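Local coordinates for protein ATPase associated with various cellular activities, AAA_5 (Staphylothermus marinus, PDB 6N0S) that probably hydrolyses ATP as the McrB subunit of a restriction system, represented here by its N-terminal EVE-like domain, which resembles PUA-like RNA-binding proteins, at residues Tyr90-Ile95 against Asp130-Phe135; Trp32-Lys37 against Ile124-Ser129; Tyr12-Asn17 against Val167-Glu172. One frame throughout, in Å; residues are numbered along the deposited sequence.

Contacts 1 and 2 are neighbours, their centres about 7 Å apart, and both reach the small antiparallel sheet of strands 30-34, 132-136 and 89-90, contact 2 through strand 30-34 and the loop after helix 110-124. Residues 124-129 run straight into 130-135, so one continuous piece of chain serves both, and backbone bonds of G33 with F133 and of I35 with R131 join them. Contact 3 lies on the opposite side of the chain's centre, its centre about 22 to 23 Å from theirs, at one margin of the five-stranded mixed sheet. Its segments, near the two ends of the chain, enclose those of contacts 1 and 2 in sequence, while the segments of contacts 1 and 2 alternate.

Contact 1: residues Tyr90-Ile95 against Asp130-Phe135; sequences YSWPEI and DRFFLF
Y90 and F132 each set CG anti to the carbonyl carbon (chi1 -61° and -72°), and from one face of the antiparallel pair the rings turn opposite ways, Y90 against L134 and F132 against W92. Y90 CE1 comes within 3.8 Å of L134 CB. F132 CE1 meets W92 CB at 3.7 Å, and the phenyl lies oblique to the indole, the planes 38° apart. I95 CD1 lies 3.8 Å from F132 CB and 4.0 Å from L134 CB. Putting an alanine at F132 is likely to open a gap beside W92 CB and I95 CD1, leaving the indole freer to shift. The backbones share two bent, weak hydrogen bonds, Y90 N to F132 O at 3.0 Å and F132 N to Y90 O at 2.8 Å. R131 lays one guanidinium face over Y90 C, and a water bridges W92 N and D130 O. E94 OE1 accepts S91 N at 3.0 Å from above its carboxylate plane, a side-chain cap on that N-H. The arrangement is a strand-to-helix turn: edge strand 89-90 of a three-stranded antiparallel sheet passes through the N-cap S91 into helix 92-105, which packs on that sheet.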
loop_
_atom_site.group_PDB
_atom_site.type_symbol
_atom_site.label_atom_id
_atom_site.label_comp_id
_atom_site.label_asym_id
_atom_site.label_seq_id
_atom_site.Cartn_x
_atom_site.Cartn_y
_atom_site.Cartn_z
ATOM N N TYR A 90 -4.490 7.118 -14.122
ATOM C CA TYR A 90 -5.773 6.507 -14.463
ATOM C C TYR A 90 -6.937 7.329 -13.939
ATOM O O TYR A 90 -6.843 7.980 -12.892
ATOM C CB TYR A 90 -5.915 5.115 -13.869
ATOM C CG TYR A 90 -4.900 4.116 -14.328
ATOM C CD1 TYR A 90 -3.665 3.999 -13.695
ATOM C CD2 TYR A 90 -5.173 3.272 -15.386
ATOM C CE1 TYR A 90 -2.735 3.059 -14.117
ATOM C CE2 TYR A 90 -4.249 2.340 -15.814
ATOM C CZ TYR A 90 -3.046 2.231 -15.174
ATOM O OH TYR A 90 -2.147 1.299 -15.616
ATOM N N SER A 91 -8.057 7.262 -14.652
ATOM C CA SER A 91 -9.300 7.674 -14.022
ATOM C C SER A 91 -9.835 6.529 -13.160
ATOM O O SER A 91 -9.288 5.437 -13.132
ATOM C CB SER A 91 -10.338 8.080 -15.061
ATOM O OG SER A 91 -10.766 6.954 -15.774
ATOM N N TRP A 92 -10.906 6.815 -12.428
ATOM C CA TRP A 92 -11.496 5.822 -11.530
ATOM C C TRP A 92 -12.081 4.649 -12.302
ATOM O O TRP A 92 -11.786 3.490 -11.951
ATOM C CB TRP A 92 -12.534 6.531 -10.657
ATOM C CG TRP A 92 -13.431 5.652 -9.839
ATOM C CD1 TRP A 92 -14.797 5.600 -9.891
ATOM C CD2 TRP A 92 -13.033 4.728 -8.821
ATOM N NE1 TRP A 92 -15.276 4.704 -8.966
ATOM C CE2 TRP A 92 -14.218 4.150 -8.298
ATOM C CE3 TRP A 92 -11.791 4.328 -8.301
ATOM C CZ2 TRP A 92 -14.202 3.210 -7.287
ATOM C CZ3 TRP A 92 -11.776 3.383 -7.296
ATOM C CH2 TRP A 92 -12.984 2.813 -6.809
ATOM N N PRO A 93 -12.857 4.846 -13.361
ATOM C CA PRO A 93 -13.354 3.671 -14.088
ATOM C C PRO A 93 -12.227 2.855 -14.680
ATOM O O PRO A 93 -12.283 1.624 -14.661
ATOM C CB PRO A 93 -14.291 4.278 -15.143
ATOM C CG PRO A 93 -14.630 5.642 -14.626
ATOM C CD PRO A 93 -13.429 6.106 -13.874
ATOM N N GLU A 94 -11.170 3.509 -15.157
ATOM C CA GLU A 94 -10.055 2.794 -15.772
ATOM C C GLU A 94 -9.319 1.941 -14.745
ATOM O O GLU A 94 -8.978 0.787 -15.009
ATOM C CB GLU A 94 -9.070 3.797 -16.400
ATOM C CG GLU A 94 -9.550 4.505 -17.640
ATOM C CD GLU A 94 -8.700 5.751 -17.972
ATOM O OE1 GLU A 94 -7.641 5.989 -17.339
ATOM O OE2 GLU A 94 -9.115 6.507 -18.868
ATOM N N ILE A 95 -8.995 2.514 -13.582
ATOM C CA ILE A 95 -8.188 1.730 -12.651
ATOM C C ILE A 95 -9.021 0.612 -12.029
ATOM O O ILE A 95 -8.495 -0.460 -11.746
ATOM C CB ILE A 95 -7.531 2.631 -11.588
ATOM C CG1 ILE A 95 -6.372 1.876 -10.915
ATOM C CG2 ILE A 95 -8.531 3.107 -10.546
ATOM C CD1 ILE A 95 -5.529 2.730 -10.049
ATOM N N ASP A 130 -10.556 13.246 -11.380
ATOM C CA ASP A 130 -9.576 12.746 -10.421
ATOM C C ASP A 130 -8.706 11.680 -11.069
ATOM O O ASP A 130 -9.194 10.828 -11.812
ATOM C CB ASP A 130 -10.272 12.177 -9.184
ATOM C CG ASP A 130 -10.957 13.245 -8.344
ATOM O OD1 ASP A 130 -10.638 14.429 -8.527
ATOM O OD2 ASP A 130 -11.804 12.897 -7.490
ATOM N N ARG A 131 -7.413 11.730 -10.772
ATOM C CA ARG A 131 -6.420 10.813 -11.302
ATOM C C ARG A 131 -5.871 9.915 -10.204
ATOM O O ARG A 131 -5.778 10.314 -9.036
ATOM C CB ARG A 131 -5.237 11.565 -11.916
ATOM C CG ARG A 131 -5.610 12.777 -12.754
ATOM C CD ARG A 131 -6.423 12.348 -13.954
ATOM N NE ARG A 131 -5.644 11.426 -14.781
ATOM C CZ ARG A 131 -6.163 10.579 -15.659
ATOM N NH1 ARG A 131 -7.477 10.506 -15.829
ATOM N NH2 ARG A 131 -5.364 9.786 -16.350
ATOM N N PHE A 132 -5.398 8.752 -10.623
ATOM C CA PHE A 132 -5.037 7.646 -9.746
ATOM C C PHE A 132 -3.672 7.107 -10.141
ATOM O O PHE A 132 -3.342 7.063 -11.326
ATOM C CB PHE A 132 -6.103 6.521 -9.824
ATOM C CG PHE A 132 -7.373 6.882 -9.166
ATOM C CD1 PHE A 132 -8.351 7.596 -9.842
ATOM C CD2 PHE A 132 -7.580 6.549 -7.854
ATOM C CE1 PHE A 132 -9.498 7.986 -9.203
ATOM C CE2 PHE A 132 -8.757 6.916 -7.210
ATOM C CZ PHE A 132 -9.702 7.642 -7.878
ATOM N N PHE A 133 -2.875 6.717 -9.149
ATOM C CA PHE A 133 -1.619 6.024 -9.381
ATOM C C PHE A 133 -1.791 4.531 -9.120
ATOM O O PHE A 133 -2.677 4.109 -8.364
ATOM C CB PHE A 133 -0.475 6.598 -8.512
ATOM C CG PHE A 133 -0.634 6.382 -7.028
ATOM C CD1 PHE A 133 -0.209 5.211 -6.427
ATOM C CD2 PHE A 133 -1.167 7.368 -6.230
ATOM C CE1 PHE A 133 -0.327 5.036 -5.051
ATOM C CE2 PHE A 133 -1.295 7.191 -4.861
ATOM C CZ PHE A 133 -0.872 6.026 -4.278
ATOM N N LEU A 134 -0.913 3.737 -9.757
ATOM C CA LEU A 134 -0.906 2.289 -9.621
ATOM C C LEU A 134 0.514 1.769 -9.722
ATOM O O LEU A 134 1.195 2.025 -10.710
ATOM C CB LEU A 134 -1.753 1.642 -10.711
ATOM C CG LEU A 134 -1.791 0.116 -10.786
ATOM C CD1 LEU A 134 -2.273 -0.465 -9.514
ATOM C CD2 LEU A 134 -2.702 -0.252 -11.914
ATOM N N PHE A 135 0.926 1.003 -8.732
ATOM C CA PHE A 135 2.164 0.247 -8.777
ATOM C C PHE A 135 1.830 -1.235 -8.698
ATOM O O PHE A 135 1.052 -1.663 -7.830
ATOM C CB PHE A 135 3.097 0.624 -7.622
ATOM C CG PHE A 135 3.604 2.040 -7.686
ATOM C CD1 PHE A 135 4.578 2.401 -8.599
ATOM C CD2 PHE A 135 3.111 3.001 -6.840
ATOM C CE1 PHE A 135 5.070 3.682 -8.655
ATOM C CE2 PHE A 135 3.592 4.293 -6.907
ATOM C CZ PHE A 135 4.583 4.625 -7.827
HETATM O O HOH W 1 -11.641 9.720 -12.195
#

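Contact 2: residues Trp32-Lys37 against Ile124-Ser129; sequences WGMIKK and IRPSRS
The methyl end of selenomethionine M34 touches both I124 and P126. Its CE lies 3.7 Å from I124 O, 4.0 Å from I124 CB and 3.9 Å from P126 CA, so a single carbon meets the end of helix 110-124 and the loop that follows. The side chain leaves strand 30-34 fully extended, CG anti to the backbone N, and bends only at its last torsion (chi3 -52°), which tucks CE in beside the P126 ring. I124 answers with CG1 between its backbone N and carbonyl carbon, and places CD1 near the W32 indole, oblique to its ring, a loose approach of 4.5 Å from I124 CD1 to W32 CZ3. K37, bent at chi2 and chi4, brings NZ to 3.3 Å from I124 O, the oxygen M34 CE also approaches.

The next shell fixes these groups. K37 N donates to M34 O, tightening the turn that places K37. Backbone bonds of G33 with F133 and of I35 with R131 hold 32-37 against strand 132-136, and the F132 side chain touches M34, W32 and I124 alike. The indole is set by its NE1, which is hydrogen-bonded to Y116 OH. In 124-129, R125 takes positive phi (45°) and ends the helical path, P126 rests on W92, and S127 N is bonded to D130 OD2. S127 OG and S129 OG lie 3.1 Å apart in a hydrogen bond.

Chemically the join is mostly carbon on carbon, with no clear hydrogen bond across it, so it rests on the packing of the M34 methyl end against I124 and P126. Its one charged participant, K37, brings its ammonium group to the carbonyl of the last residue of a helix, where the helix dipole would probably make the neighbourhood attractive to a positive charge.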
loop_
_atom_site.group_PDB
_atom_site.type_symbol
_atom_site.label_atom_id
_atom_site.label_comp_id
_atom_site.label_asym_id
_atom_site.label_seq_id
_atom_site.Cartn_x
_atom_site.Cartn_y
_atom_site.Cartn_z
ATOM N N TRP A 32 -2.225 1.572 -4.814
ATOM C CA TRP A 32 -2.948 2.487 -5.678
ATOM C C TRP A 32 -3.708 3.463 -4.805
ATOM O O TRP A 32 -3.985 3.189 -3.637
ATOM C CB TRP A 32 -3.885 1.703 -6.610
ATOM C CG TRP A 32 -5.067 1.113 -5.932
ATOM C CD1 TRP A 32 -5.155 -0.122 -5.356
ATOM C CD2 TRP A 32 -6.338 1.721 -5.776
ATOM N NE1 TRP A 32 -6.407 -0.316 -4.841
ATOM C CE2 TRP A 32 -7.155 0.808 -5.085
ATOM C CE3 TRP A 32 -6.863 2.965 -6.141
ATOM C CZ2 TRP A 32 -8.476 1.088 -4.758
ATOM C CZ3 TRP A 32 -8.164 3.250 -5.814
ATOM C CH2 TRP A 32 -8.968 2.315 -5.129
ATOM N N GLY A 33 -4.029 4.605 -5.382
ATOM C CA GLY A 33 -4.694 5.649 -4.635
ATOM C C GLY A 33 -4.902 6.862 -5.515
ATOM O O GLY A 33 -4.406 6.940 -6.641
HETATM N N MSE A 34 -5.632 7.822 -4.968
HETATM C CA MSE A 34 -5.913 9.047 -5.663
HETATM C C MSE A 34 -4.780 10.016 -5.410
HETATM O O MSE A 34 -4.459 10.288 -4.269
HETATM C CB MSE A 34 -7.233 9.654 -5.182
HETATM C CG MSE A 34 -7.620 10.955 -5.901
HETATM SE SE MSE A 34 -9.348 11.672 -5.218
HETATM C CE MSE A 34 -10.333 10.163 -5.409
ATOM N N ILE A 35 -4.220 10.546 -6.496
ATOM C CA ILE A 35 -2.976 11.289 -6.422
ATOM C C ILE A 35 -3.140 12.503 -5.511
ATOM O O ILE A 35 -2.387 12.669 -4.549
ATOM C CB ILE A 35 -2.511 11.662 -7.839
ATOM C CG1 ILE A 35 -2.065 10.394 -8.567
ATOM C CG2 ILE A 35 -1.377 12.699 -7.813
ATOM C CD1 ILE A 35 -1.709 10.563 -10.052
ATOM N N LYS A 36 -4.178 13.320 -5.742
ATOM C CA LYS A 36 -4.345 14.552 -4.964
ATOM C C LYS A 36 -4.607 14.286 -3.487
ATOM O O LYS A 36 -4.456 15.198 -2.669
ATOM C CB LYS A 36 -5.481 15.411 -5.537
ATOM C CG LYS A 36 -6.888 14.868 -5.286
ATOM C CD LYS A 36 -7.982 15.648 -6.032
ATOM C CE LYS A 36 -9.332 15.607 -5.270
ATOM N NZ LYS A 36 -10.409 16.441 -5.890
ATOM N N LYS A 37 -4.946 13.062 -3.114
ATOM C CA LYS A 37 -5.058 12.718 -1.703
ATOM C C LYS A 37 -3.735 12.283 -1.071
ATOM O O LYS A 37 -3.634 12.275 0.157
ATOM C CB LYS A 37 -6.069 11.590 -1.494
ATOM C CG LYS A 37 -7.507 11.957 -1.814
ATOM C CD LYS A 37 -8.249 12.491 -0.569
ATOM C CE LYS A 37 -9.698 12.912 -0.862
ATOM N NZ LYS A 37 -10.575 11.754 -1.240
ATOM N N ILE A 124 -13.606 7.679 -0.834
ATOM C CA ILE A 124 -12.808 8.628 -1.607
ATOM C C ILE A 124 -13.608 9.458 -2.610
ATOM O O ILE A 124 -13.133 10.537 -3.009
ATOM C CB ILE A 124 -11.627 7.940 -2.330
ATOM C CG1 ILE A 124 -12.086 6.872 -3.306
ATOM C CG2 ILE A 124 -10.668 7.355 -1.316
ATOM C CD1 ILE A 124 -10.946 6.270 -4.091
ATOM N N ARG A 125 -14.785 9.005 -3.021
ATOM C CA ARG A 125 -15.694 9.764 -3.884
ATOM C C ARG A 125 -14.984 10.421 -5.065
ATOM O O ARG A 125 -14.856 11.645 -5.116
ATOM C CB ARG A 125 -16.437 10.811 -3.053
ATOM C CG ARG A 125 -17.128 10.192 -1.828
ATOM C CD ARG A 125 -17.807 11.209 -0.935
ATOM N NE ARG A 125 -16.852 12.034 -0.198
ATOM C CZ ARG A 125 -16.204 11.648 0.899
ATOM N NH1 ARG A 125 -16.402 10.439 1.416
ATOM N NH2 ARG A 125 -15.351 12.468 1.485
ATOM N N PRO A 126 -14.542 9.649 -6.048
ATOM C CA PRO A 126 -13.856 10.238 -7.191
ATOM C C PRO A 126 -14.792 11.092 -8.026
ATOM O O PRO A 126 -16.008 10.921 -8.028
ATOM C CB PRO A 126 -13.382 9.020 -7.991
ATOM C CG PRO A 126 -13.519 7.867 -7.069
ATOM C CD PRO A 126 -14.674 8.196 -6.196
ATOM N N SER A 127 -14.189 12.013 -8.756
ATOM C CA SER A 127 -14.845 12.755 -9.810
ATOM C C SER A 127 -14.227 12.352 -11.140
ATOM O O SER A 127 -13.200 11.665 -11.189
ATOM C CB SER A 127 -14.697 14.255 -9.578
ATOM O OG SER A 127 -13.384 14.694 -9.913
ATOM N N ARG A 128 -14.851 12.814 -12.223
ATOM C CA ARG A 128 -14.407 12.428 -13.558
ATOM C C ARG A 128 -12.972 12.862 -13.819
ATOM O O ARG A 128 -12.250 12.198 -14.572
ATOM C CB ARG A 128 -15.341 13.024 -14.620
ATOM C CG ARG A 128 -16.818 13.072 -14.201
ATOM C CD ARG A 128 -17.802 13.014 -15.385
ATOM N NE ARG A 128 -19.133 12.576 -14.935
ATOM C CZ ARG A 128 -19.448 11.315 -14.642
ATOM N NH1 ARG A 128 -18.534 10.359 -14.754
ATOM N NH2 ARG A 128 -20.677 11.003 -14.230
ATOM N N SER A 129 -12.542 13.968 -13.209
ATOM C CA SER A 129 -11.200 14.485 -13.408
ATOM C C SER A 129 -10.152 13.856 -12.492
ATOM O O SER A 129 -8.955 13.935 -12.799
ATOM C CB SER A 129 -11.204 16.003 -13.185
ATOM O OG SER A 129 -12.142 16.343 -12.176
#

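Contact 3: residues Tyr12-Asn17 against Val167-Glu172; sequences YWVEIN and VPIRPE
V14 N gives V167 O the shortest bond between these strands, 2.7 Å and nearly straight, with the donor almost in line with the C=O bond. The same oxygen also receives a CA-H contact from W13 CA at 3.2 Å. V167 N returns the bond to V14 O at 2.9 Å, in the carbonyl plane, completing an antiparallel hydrogen-bonded pair. Further along, I169 N donates to Y12 O at 2.9 Å, tilted 34° out of the carbonyl plane.

The side chains sort onto two faces. On one, W13 sets CG anti to its carbonyl carbon (chi1 -69°), which lays the indole across P168: P168 CB stands 3.9 Å from the centroid of the six-membered ring, only 5° off its normal, a CH-pi contact over the face. The indole NE1 is bonded to S10 O. On the other face, V14 CG2 meets I169 CG2 at 3.8 Å, and I16 CD1 reaches V167 CG2 at 3.9 Å, each pair crossing at about a right angle. Y12, also on this face, brings CE2 to 3.7 Å from P171 CB at the start of helix 171-178, and its ring also stacks with Y174 of that helix. E15 points away from 167-172, its carboxylate bonded to H59, Y165 and N17.

Strand 166-169 is outermost in the mixed sheet within this chain, and P168 forms a non-hydrogen-bonded pair with W13. A residue without an N-H therefore costs this pairing no bond, while its CB supplies the CH-pi contact, which, with the NE1 bond to S10, probably steadies the indole.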
loop_
_atom_site.group_PDB
_atom_site.type_symbol
_atom_site.label_atom_id
_atom_site.label_comp_id
_atom_site.label_asym_id
_atom_site.label_seq_id
_atom_site.Cartn_x
_atom_site.Cartn_y
_atom_site.Cartn_z
ATOM N N TYR A 12 12.486 1.452 1.984
ATOM C CA TYR A 12 11.529 0.687 2.768
ATOM C C TYR A 12 10.335 1.575 3.057
ATOM O O TYR A 12 10.508 2.672 3.600
ATOM C CB TYR A 12 12.172 0.207 4.059
ATOM C CG TYR A 12 13.464 -0.527 3.764
ATOM C CD1 TYR A 12 13.442 -1.850 3.323
ATOM C CD2 TYR A 12 14.694 0.113 3.885
ATOM C CE1 TYR A 12 14.607 -2.523 3.033
ATOM C CE2 TYR A 12 15.875 -0.555 3.603
ATOM C CZ TYR A 12 15.825 -1.863 3.176
ATOM O OH TYR A 12 16.984 -2.523 2.889
ATOM N N TRP A 13 9.130 1.113 2.654
ATOM C CA TRP A 13 7.876 1.836 2.856
ATOM C C TRP A 13 6.860 0.890 3.466
ATOM O O TRP A 13 6.966 -0.339 3.322
ATOM C CB TRP A 13 7.319 2.434 1.536
ATOM C CG TRP A 13 8.144 3.559 1.000
ATOM C CD1 TRP A 13 9.389 3.481 0.480
ATOM C CD2 TRP A 13 7.777 4.952 0.963
ATOM N NE1 TRP A 13 9.823 4.740 0.113
ATOM C CE2 TRP A 13 8.843 5.653 0.400
ATOM C CE3 TRP A 13 6.635 5.656 1.336
ATOM C CZ2 TRP A 13 8.808 7.041 0.214
ATOM C CZ3 TRP A 13 6.582 6.988 1.130
ATOM C CH2 TRP A 13 7.668 7.687 0.594
ATOM N N VAL A 14 5.889 1.472 4.178
ATOM C CA VAL A 14 4.741 0.745 4.737
ATOM C C VAL A 14 3.471 1.193 4.030
ATOM O O VAL A 14 3.241 2.386 3.854
ATOM C CB VAL A 14 4.595 0.970 6.248
ATOM C CG1 VAL A 14 3.285 0.369 6.778
ATOM C CG2 VAL A 14 5.775 0.361 7.008
ATOM N N GLU A 15 2.662 0.240 3.627
ATOM C CA GLU A 15 1.317 0.499 3.130
ATOM C C GLU A 15 0.349 0.345 4.300
ATOM O O GLU A 15 0.286 -0.726 4.924
ATOM C CB GLU A 15 0.950 -0.481 2.005
ATOM C CG GLU A 15 -0.431 -0.216 1.383
ATOM C CD GLU A 15 -1.061 -1.397 0.634
ATOM O OE1 GLU A 15 -0.951 -2.553 1.082
ATOM O OE2 GLU A 15 -1.680 -1.155 -0.419
ATOM N N ILE A 16 -0.434 1.391 4.562
ATOM C CA ILE A 16 -1.395 1.422 5.658
ATOM C C ILE A 16 -2.809 1.154 5.118
ATOM O O ILE A 16 -3.302 1.880 4.249
ATOM C CB ILE A 16 -1.310 2.763 6.394
ATOM C CG1 ILE A 16 0.094 2.930 6.980
ATOM C CG2 ILE A 16 -2.338 2.808 7.529
ATOM C CD1 ILE A 16 0.403 4.282 7.282
ATOM N N ASN A 17 -3.440 0.094 5.608
ATOM C CA ASN A 17 -4.802 -0.322 5.239
ATOM C C ASN A 17 -5.678 -0.097 6.477
ATOM O O ASN A 17 -5.745 -0.939 7.372
ATOM C CB ASN A 17 -4.802 -1.770 4.782
ATOM C CG ASN A 17 -3.952 -1.992 3.532
ATOM O OD1 ASN A 17 -4.424 -1.806 2.426
ATOM N ND2 ASN A 17 -2.687 -2.385 3.717
ATOM N N VAL A 167 3.915 5.242 3.927
ATOM C CA VAL A 167 4.877 5.994 4.728
ATOM C C VAL A 167 6.261 5.358 4.635
ATOM O O VAL A 167 6.383 4.123 4.566
ATOM C CB VAL A 167 4.423 6.096 6.197
ATOM C CG1 VAL A 167 3.123 6.938 6.306
ATOM C CG2 VAL A 167 4.211 4.706 6.780
ATOM N N PRO A 168 7.312 6.170 4.647
ATOM C CA PRO A 168 8.683 5.665 4.623
ATOM C C PRO A 168 9.094 5.201 6.005
ATOM O O PRO A 168 8.677 5.777 7.007
ATOM C CB PRO A 168 9.480 6.919 4.205
ATOM C CG PRO A 168 8.747 8.004 4.873
ATOM C CD PRO A 168 7.288 7.631 4.839
ATOM N N ILE A 169 9.932 4.156 6.056
ATOM C CA ILE A 169 10.571 3.742 7.304
ATOM C C ILE A 169 12.079 3.555 7.097
ATOM O O ILE A 169 12.586 3.405 5.980
ATOM C CB ILE A 169 9.933 2.445 7.909
ATOM C CG1 ILE A 169 10.064 1.256 6.960
ATOM C CG2 ILE A 169 8.484 2.688 8.238
ATOM C CD1 ILE A 169 9.633 -0.176 7.574
ATOM N N ARG A 170 12.797 3.566 8.185
ATOM C CA ARG A 170 14.250 3.467 8.073
ATOM C C ARG A 170 14.674 2.023 7.813
ATOM O O ARG A 170 13.900 1.091 8.066
ATOM C CB ARG A 170 14.892 3.948 9.354
ATOM C CG ARG A 170 14.555 5.406 9.706
ATOM C CD ARG A 170 15.056 5.743 11.123
ATOM N NE ARG A 170 14.232 5.021 12.095
ATOM C CZ ARG A 170 14.540 4.826 13.377
ATOM N NH1 ARG A 170 15.679 5.315 13.881
ATOM N NH2 ARG A 170 13.689 4.140 14.154
ATOM N N PRO A 171 15.900 1.800 7.309
ATOM C CA PRO A 171 16.328 0.398 7.094
ATOM C C PRO A 171 16.260 -0.437 8.353
ATOM O O PRO A 171 15.841 -1.596 8.306
ATOM C CB PRO A 171 17.764 0.537 6.568
ATOM C CG PRO A 171 17.758 1.866 5.817
ATOM C CD PRO A 171 16.800 2.758 6.630
ATOM N N GLU A 172 16.613 0.137 9.495
ATOM C CA GLU A 172 16.580 -0.614 10.735
ATOM C C GLU A 172 15.149 -0.895 11.193
ATOM O O GLU A 172 14.919 -1.859 11.935
ATOM C CB GLU A 172 17.382 0.156 11.794
ATOM C CG GLU A 172 16.865 1.534 12.075
ATOM C CD GLU A 172 17.672 2.656 11.411
ATOM O OE1 GLU A 172 17.778 3.712 12.074
ATOM O OE2 GLU A 172 18.170 2.497 10.248
#